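Local atomic coordinates of aclacinomycin oxidoreductase (AknOx) (PDB entry 2IPI), a protein that oxidises the terminal sugar of aclacinomycin antibiotics in two successive steps, turning aclacinomycin N into aclacinomycin A and then aclacinomycin Y, with a bicovalently bound FAD and molecular oxygen. Residues A174-A179 with F227-A232; G356-T361 with T427-A432. All blocks are in the same frame, centred on the assembly; numbering follows the deposited sequence.

Contact 1 (A174-A179 with F227-A232)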
loop_
_atom_site.group_PDB
_atom_site.type_symbol
_atom_site.label_atom_id
_atom_site.label_comp_id
_atom_site.label_asym_id
_atom_site.label_seq_id
_atom_site.Cartn_x
_atom_site.Cartn_y
_atom_site.Cartn_z
ATOM N N ALA A 174 5.782 8.849 -1.278
ATOM C CA ALA A 174 5.964 9.878 -0.273
ATOM C C ALA A 174 7.366 10.486 -0.290
ATOM O O ALA A 174 7.630 11.472 0.419
ATOM C CB ALA A 174 5.637 9.310 1.093
ATOM N N ASP A 175 8.239 9.905 -1.099
ATOM C CA ASP A 175 9.527 10.470 -1.439
ATOM C C ASP A 175 9.441 11.614 -2.441
ATOM O O ASP A 175 10.480 12.127 -2.882
ATOM C CB ASP A 175 10.444 9.353 -1.996
ATOM C CG ASP A 175 10.971 8.534 -0.822
ATOM O OD1 ASP A 175 10.995 9.146 0.269
ATOM O OD2 ASP A 175 11.344 7.349 -0.962
ATOM N N HIS A 176 8.208 11.971 -2.814
ATOM C CA HIS A 176 7.911 13.025 -3.782
ATOM C C HIS A 176 6.777 13.894 -3.272
ATOM O O HIS A 176 6.115 14.650 -3.980
ATOM C CB HIS A 176 7.599 12.417 -5.161
ATOM C CG HIS A 176 8.783 11.629 -5.664
ATOM N ND1 HIS A 176 9.777 12.168 -6.450
ATOM C CD2 HIS A 176 9.135 10.329 -5.460
ATOM C CE1 HIS A 176 10.676 11.237 -6.720
ATOM N NE2 HIS A 176 10.312 10.102 -6.121
ATOM N N LEU A 177 6.520 13.799 -1.969
ATOM C CA LEU A 177 5.531 14.616 -1.297
ATOM C C LEU A 177 6.121 15.960 -0.858
ATOM O O LEU A 177 7.021 15.976 -0.004
ATOM C CB LEU A 177 5.051 13.929 -0.022
ATOM C CG LEU A 177 3.761 14.366 0.635
ATOM C CD1 LEU A 177 2.571 14.347 -0.311
ATOM C CD2 LEU A 177 3.464 13.429 1.809
ATOM N N TYR A 178 5.627 17.041 -1.436
ATOM C CA TYR A 178 6.036 18.381 -1.040
ATOM C C TYR A 178 5.131 18.919 0.068
ATOM O O TYR A 178 5.627 19.470 1.050
ATOM C CB TYR A 178 6.016 19.347 -2.231
ATOM C CG TYR A 178 6.191 20.798 -1.822
ATOM C CD1 TYR A 178 5.141 21.699 -1.939
ATOM C CD2 TYR A 178 7.410 21.254 -1.324
ATOM C CE1 TYR A 178 5.304 23.024 -1.557
ATOM C CE2 TYR A 178 7.583 22.574 -0.940
ATOM C CZ TYR A 178 6.522 23.442 -1.063
ATOM O OH TYR A 178 6.683 24.759 -0.687
ATOM N N ALA A 179 3.809 18.777 -0.070
ATOM C CA ALA A 179 2.947 19.431 0.919
ATOM C C ALA A 179 1.594 18.756 1.058
ATOM O O ALA A 179 1.141 18.040 0.160
ATOM C CB ALA A 179 2.742 20.893 0.536
ATOM N N PHE A 227 2.821 17.322 -4.970
ATOM C CA PHE A 227 4.011 16.557 -5.325
ATOM C C PHE A 227 5.048 17.339 -6.126
ATOM O O PHE A 227 4.710 18.070 -7.045
ATOM C CB PHE A 227 3.630 15.312 -6.174
ATOM C CG PHE A 227 2.816 14.360 -5.305
ATOM C CD1 PHE A 227 1.436 14.404 -5.333
ATOM C CD2 PHE A 227 3.476 13.466 -4.471
ATOM C CE1 PHE A 227 0.679 13.581 -4.508
ATOM C CE2 PHE A 227 2.717 12.637 -3.653
ATOM C CZ PHE A 227 1.341 12.690 -3.679
ATOM N N ARG A 228 6.297 17.104 -5.749
ATOM C CA ARG A 228 7.479 17.579 -6.420
ATOM C C ARG A 228 8.684 16.786 -5.935
ATOM O O ARG A 228 8.871 16.646 -4.721
ATOM C CB ARG A 228 7.684 19.069 -6.139
ATOM C CG ARG A 228 8.441 19.822 -7.216
ATOM C CD ARG A 228 9.746 20.377 -6.683
ATOM N NE ARG A 228 9.529 21.562 -5.860
ATOM C CZ ARG A 228 9.346 21.599 -4.551
ATOM N NH1 ARG A 228 9.342 20.471 -3.837
ATOM N NH2 ARG A 228 9.164 22.759 -3.925
ATOM N N THR A 229 9.495 16.299 -6.863
ATOM C CA THR A 229 10.731 15.633 -6.465
ATOM C C THR A 229 11.634 16.599 -5.715
ATOM O O THR A 229 11.940 17.660 -6.259
ATOM C CB THR A 229 11.466 15.047 -7.682
ATOM O OG1 THR A 229 10.565 14.156 -8.361
ATOM C CG2 THR A 229 12.675 14.253 -7.231
ATOM N N PRO A 230 12.056 16.275 -4.501
ATOM C CA PRO A 230 12.965 17.159 -3.745
ATOM C C PRO A 230 14.179 17.538 -4.582
ATOM O O PRO A 230 14.646 18.680 -4.545
ATOM C CB PRO A 230 13.340 16.320 -2.531
ATOM C CG PRO A 230 12.115 15.463 -2.330
ATOM C CD PRO A 230 11.696 15.070 -3.723
ATOM N N GLY A 231 14.702 16.607 -5.385
ATOM C CA GLY A 231 15.718 17.073 -6.342
ATOM C C GLY A 231 15.023 17.615 -7.586
ATOM O O GLY A 231 15.055 16.911 -8.603
ATOM N N ALA A 232 14.410 18.807 -7.551
ATOM C CA ALA A 232 13.794 19.344 -8.770
ATOM C C ALA A 232 14.039 20.822 -9.052
ATOM O O ALA A 232 13.484 21.705 -8.392
ATOM C CB ALA A 232 12.294 19.060 -8.660
#

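Contact 2 (G356-T361 with T427-A432). With AKY (methyl (2S,4R)-2-ethyl-2,5,7-trihydroxy-6,11-dioxo-4-{[2,3,6-trideoxy-4-O-{2,6-dideoxy-4-O-[(2S,6S)-6-methyl-5-oxotetrahydro-2h -pyran-2-yl]-alpha-D-lyxo-hexopyranosyl}-3-(dimethylamino)-D-ribo-hexopyranosyl]oxy}-1,2,3,4,6,11-hexahydrotetracene-1-c arboxylate), chain E.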
loop_
_atom_site.group_PDB
_atom_site.type_symbol
_atom_site.label_atom_id
_atom_site.label_comp_id
_atom_site.label_asym_id
_atom_site.label_seq_id
_atom_site.Cartn_x
_atom_site.Cartn_y
_atom_site.Cartn_z
ATOM N N GLY A 356 -14.350 -10.699 -9.260
ATOM C CA GLY A 356 -15.109 -11.842 -9.718
ATOM C C GLY A 356 -16.055 -12.433 -8.698
ATOM O O GLY A 356 -16.284 -13.646 -8.685
ATOM N N GLY A 357 -16.615 -11.605 -7.821
ATOM C CA GLY A 357 -17.596 -12.037 -6.833
ATOM C C GLY A 357 -16.970 -12.406 -5.506
ATOM O O GLY A 357 -17.555 -12.256 -4.432
ATOM N N PHE A 358 -15.744 -12.905 -5.559
ATOM C CA PHE A 358 -15.039 -13.289 -4.335
ATOM C C PHE A 358 -14.525 -12.025 -3.648
ATOM O O PHE A 358 -13.380 -11.639 -3.843
ATOM C CB PHE A 358 -13.890 -14.245 -4.610
ATOM C CG PHE A 358 -14.226 -15.391 -5.545
ATOM C CD1 PHE A 358 -14.730 -16.587 -5.085
ATOM C CD2 PHE A 358 -14.030 -15.226 -6.912
ATOM C CE1 PHE A 358 -15.031 -17.629 -5.943
ATOM C CE2 PHE A 358 -14.303 -16.263 -7.784
ATOM C CZ PHE A 358 -14.804 -17.456 -7.301
ATOM N N ASP A 359 -15.407 -11.397 -2.867
ATOM C CA ASP A 359 -15.094 -10.061 -2.372
ATOM C C ASP A 359 -14.619 -10.064 -0.917
ATOM O O ASP A 359 -14.219 -8.995 -0.437
ATOM C CB ASP A 359 -16.291 -9.132 -2.531
ATOM C CG ASP A 359 -17.469 -9.511 -1.655
ATOM O OD1 ASP A 359 -18.431 -8.716 -1.559
ATOM O OD2 ASP A 359 -17.477 -10.615 -1.074
ATOM N N ARG A 360 -14.648 -11.219 -0.263
ATOM C CA ARG A 360 -14.212 -11.300 1.124
ATOM C C ARG A 360 -12.727 -11.639 1.211
ATOM O O ARG A 360 -12.300 -12.607 0.572
ATOM C CB ARG A 360 -15.032 -12.340 1.898
ATOM C CG ARG A 360 -16.528 -12.123 1.952
ATOM C CD ARG A 360 -17.098 -12.797 3.206
ATOM N NE ARG A 360 -18.349 -12.198 3.637
ATOM C CZ ARG A 360 -18.660 -11.561 4.747
ATOM N NH1 ARG A 360 -19.900 -11.104 4.904
ATOM N NH2 ARG A 360 -17.794 -11.349 5.723
ATOM N N THR A 361 -11.939 -10.882 1.968
ATOM C CA THR A 361 -10.512 -11.121 2.093
ATOM C C THR A 361 -9.968 -10.912 3.509
ATOM O O THR A 361 -10.489 -10.166 4.325
ATOM C CB THR A 361 -9.666 -10.202 1.178
ATOM O OG1 THR A 361 -9.813 -8.850 1.661
ATOM C CG2 THR A 361 -10.142 -10.211 -0.260
ATOM N N THR A 427 -8.932 -15.274 0.053
ATOM C CA THR A 427 -9.981 -14.610 -0.696
ATOM C C THR A 427 -11.128 -15.587 -0.915
ATOM O O THR A 427 -10.822 -16.729 -1.283
ATOM C CB THR A 427 -9.462 -14.115 -2.062
ATOM O OG1 THR A 427 -8.174 -13.518 -1.869
ATOM C CG2 THR A 427 -10.417 -13.083 -2.629
ATOM N N TRP A 428 -12.350 -15.145 -0.667
ATOM C CA TRP A 428 -13.509 -16.031 -0.783
ATOM C C TRP A 428 -14.811 -15.282 -1.033
ATOM O O TRP A 428 -14.874 -14.065 -1.074
ATOM C CB TRP A 428 -13.670 -16.915 0.445
ATOM C CG TRP A 428 -14.016 -16.351 1.768
ATOM C CD1 TRP A 428 -15.253 -16.394 2.368
ATOM C CD2 TRP A 428 -13.156 -15.662 2.691
ATOM N NE1 TRP A 428 -15.206 -15.780 3.595
ATOM C CE2 TRP A 428 -13.939 -15.321 3.821
ATOM C CE3 TRP A 428 -11.812 -15.293 2.696
ATOM C CZ2 TRP A 428 -13.412 -14.636 4.918
ATOM C CZ3 TRP A 428 -11.295 -14.617 3.784
ATOM C CH2 TRP A 428 -12.092 -14.294 4.884
ATOM N N MET A 429 -15.873 -16.069 -1.203
ATOM C CA MET A 429 -17.169 -15.462 -1.463
ATOM C C MET A 429 -18.149 -15.662 -0.320
ATOM O O MET A 429 -18.945 -14.793 0.030
ATOM C CB MET A 429 -17.807 -16.047 -2.735
ATOM C CG MET A 429 -19.017 -15.227 -3.153
ATOM S SD MET A 429 -19.617 -15.588 -4.814
ATOM C CE MET A 429 -18.120 -15.483 -5.785
ATOM N N ASP A 430 -18.110 -16.854 0.310
ATOM C CA ASP A 430 -19.188 -17.052 1.276
ATOM C C ASP A 430 -18.753 -16.823 2.725
ATOM O O ASP A 430 -17.752 -17.385 3.153
ATOM C CB ASP A 430 -19.799 -18.444 1.081
ATOM C CG ASP A 430 -20.423 -18.876 2.401
ATOM O OD1 ASP A 430 -21.622 -18.630 2.621
ATOM O OD2 ASP A 430 -19.626 -19.442 3.179
ATOM N N PRO A 431 -19.542 -15.985 3.394
ATOM C CA PRO A 431 -19.353 -15.664 4.807
ATOM C C PRO A 431 -19.470 -16.886 5.720
ATOM O O PRO A 431 -18.924 -16.877 6.824
ATOM C CB PRO A 431 -20.487 -14.691 5.115
ATOM C CG PRO A 431 -21.433 -14.744 3.975
ATOM C CD PRO A 431 -20.688 -15.273 2.794
ATOM N N ALA A 432 -20.177 -17.917 5.268
ATOM C CA ALA A 432 -20.252 -19.176 6.002
ATOM C C ALA A 432 -18.880 -19.825 6.132
ATOM O O ALA A 432 -18.626 -20.601 7.051
ATOM C CB ALA A 432 -21.256 -20.116 5.346
HETATM O O15 AKY E . 1.005 -4.393 -2.560
HETATM C C42 AKY E . -0.017 -4.851 -3.102
HETATM C C40 AKY E . 0.081 -5.199 -4.607
HETATM C C38 AKY E . -1.114 -5.845 -5.181
HETATM C C39 AKY E . -1.275 -5.397 -2.311
HETATM C C41 AKY E . -1.456 -6.060 -1.159
HETATM O O14 AKY E . -2.441 -5.550 -3.089
HETATM C C37 AKY E . -2.199 -6.302 -4.270
HETATM O O13 AKY E . -3.361 -6.520 -5.029
HETATM C C35 AKY E . -4.120 -7.637 -4.673
HETATM C C34 AKY E . -3.993 -8.786 -5.679
HETATM C C36 AKY E . -2.716 -8.819 -6.319
HETATM O O11 AKY E . -5.102 -8.836 -6.730
HETATM C C33 AKY E . -5.559 -7.269 -4.361
HETATM O O12 AKY E . -5.786 -6.178 -3.329
HETATM C C32 AKY E . -6.387 -7.211 -5.486
HETATM C C31 AKY E . -6.453 -8.450 -6.150
HETATM O O7 AKY E . -8.868 -14.314 -7.552
HETATM C C7 AKY E . -10.195 -14.337 -8.080
HETATM C C8 AKY E . -10.175 -13.880 -9.487
HETATM C C9 AKY E . -9.761 -15.006 -10.399
HETATM O O9 AKY E . -8.601 -15.539 -9.860
HETATM C C13 AKY E . -9.614 -14.472 -11.778
HETATM C C14 AKY E . -8.503 -13.426 -11.667
HETATM C C20 AKY E . -10.659 -15.754 -7.963
HETATM C C19 AKY E . -10.909 -16.594 -9.051
HETATM C C10 AKY E . -10.874 -15.982 -10.430
HETATM C C11 AKY E . -11.396 -17.886 -8.853
HETATM C C18 AKY E . -11.657 -18.355 -7.566
HETATM C C17 AKY E . -11.418 -17.524 -6.464
HETATM C C6 AKY E . -10.915 -16.246 -6.684
HETATM O O6 AKY E . -10.679 -15.419 -5.644
HETATM C C12 AKY E . -12.203 -19.646 -7.391
HETATM O O3 AKY E . -12.413 -20.409 -8.359
HETATM C C15 AKY E . -12.529 -20.084 -6.083
HETATM C C1 AKY E . -13.133 -21.329 -5.915
HETATM C C2 AKY E . -13.522 -21.790 -4.657
HETATM C C3 AKY E . -13.280 -20.971 -3.554
HETATM C C16 AKY E . -12.295 -19.247 -4.970
HETATM C C5 AKY E . -11.737 -17.963 -5.157
HETATM O O5 AKY E . -11.541 -17.135 -4.246
HETATM C C4 AKY E . -12.677 -19.724 -3.707
HETATM O O4 AKY E . -12.486 -18.976 -2.590
HETATM O O18 AKY E . -6.974 -9.549 -5.384
HETATM C C45 AKY E . -8.705 -13.270 -6.582
HETATM C C43 AKY E . -12.216 -15.287 -10.638
HETATM O O16 AKY E . -12.823 -14.757 -9.701
HETATM O O17 AKY E . -12.799 -15.258 -11.872
HETATM C C44 AKY E . -14.070 -15.913 -11.767
HETATM O O19 AKY E . -9.115 -12.007 -7.045
HETATM C C47 AKY E . -6.908 -11.972 -5.367
HETATM N N11 AKY E . -6.894 -11.937 -3.893
HETATM C C52 AKY E . -5.662 -12.091 -3.199
HETATM C C51 AKY E . -7.847 -11.109 -3.234
HETATM C C46 AKY E . -7.242 -13.234 -6.151
HETATM C C48 AKY E . -7.250 -10.720 -6.175
HETATM C C49 AKY E . -8.725 -10.717 -6.541
HETATM C C50 AKY E . -9.718 -9.843 -5.767
#

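Contact 1 (A174-A179 with F227-A232)
A chi1 of 170° carries the Y178 ring away from its own backbone N, and the R228 chain bends at chi2 and chi3 to meet it, so that the two side chains run alongside each other in the same direction. The charged group stands steeply to the ring, the two planes 79° apart, and its terminal nitrogens come down over the CD2-CE2 side of one face of the phenol: NH1 of R228 is 3.3 Å from CD2 of Y178, and NH2 of R228 is 3.4 Å from CE2 of Y178. This is an off-centre cation-pi contact, with CZ of R228 4.3 Å from the ring centroid of Y178. At the other end, OG1 of T229 sits at the edge of the imidazole, 2.9 Å from ND1 of H176, in a hydrogen bond that either partner could donate. NE2 of H176 is hydrogen-bonded to the carbonyl of D170, so both ring nitrogens are engaged and the rotation of the ring is fixed. Between these pairs, strands 177-185 and 221-227 are antiparallel neighbours in the five-stranded sheet of the PCMH-type FAD-binding domain. L177 and F227 form a non-hydrogen-bonded pair, and just beyond it a classic beta bulge sets Y178 and A179 opposite the single residue W226. The carbonyl of H176 accepts the backbone N-H of R228 (N to O 3.0 Å), while the edge of the F227 ring also approaches that oxygen. On the face of the sheet that L177 and F227 share, CD1 of L177 rests 3.8 Å from CE2 of F227.

Contact 2 (G356-T361 with T427-A432)
F358 and M429 meet beside an antiparallel strand pair, where 360-368, an outermost strand of the seven-stranded sheet, runs against 420-428; a classic beta bulge here places two residues, D359 and R360, across from W428. Packing is tight around the F358 ring and the buried W428, T361 and T427. The bend of M429 at chi3 (-50°) brings its methyl CE over one face, 3.8 Å from the ring centroid of F358, a CH-pi contact within a Met-aromatic pair; M429 itself is exposed, so this cover lies at the surface. Against the opposite face lies the anthracycline ring system, its C17 3.3 Å above the ring plane of F358. Two backbone hydrogen bonds join R360 and W428. Beside them CB of R360 sits over the centre of one indole face, 3.8 Å from the five-membered ring centroid of W428, and NE1 of W428 is hydrogen-bonded to OD1 of D434. The outer side is looser: the extended R360 chain ends in a guanidinium with one face against CB of the exposed P431, 3.6 Å from NE of R360, and its ion pair to D434 is long and weak. On the ligand side T361 and T427 bring their CG2 atoms into contact. T427, an aclacinomycin Y binding residue, shares a hydrogen bond with the dimethylamino group of the sugar, OG1 of T427 lying 2.9 Å from N11 of the ligand.

Followed from the N terminus, the chain enters strand 177-185 at 174-179, passes through strand 191-197 and helix 205-210, and returns along strand 221-227, so that contact 1 closes a loop with 47 intervening residues. It is complete before contact 2 opens at 356-361; from there the path takes in helix 374-385 and strand 391-398 before 420-428 brings it back, with 65 residues between the segments. The two loops therefore follow in series, neither nesting nor crossing. Contact 1 ties the entry to strand 177-185 to the exit from strand 221-227 in the FAD-binding domain, contact 2 an edge of the substrate-side sheet. Their centres are 38 Å apart, on opposite sides of the chain's centre.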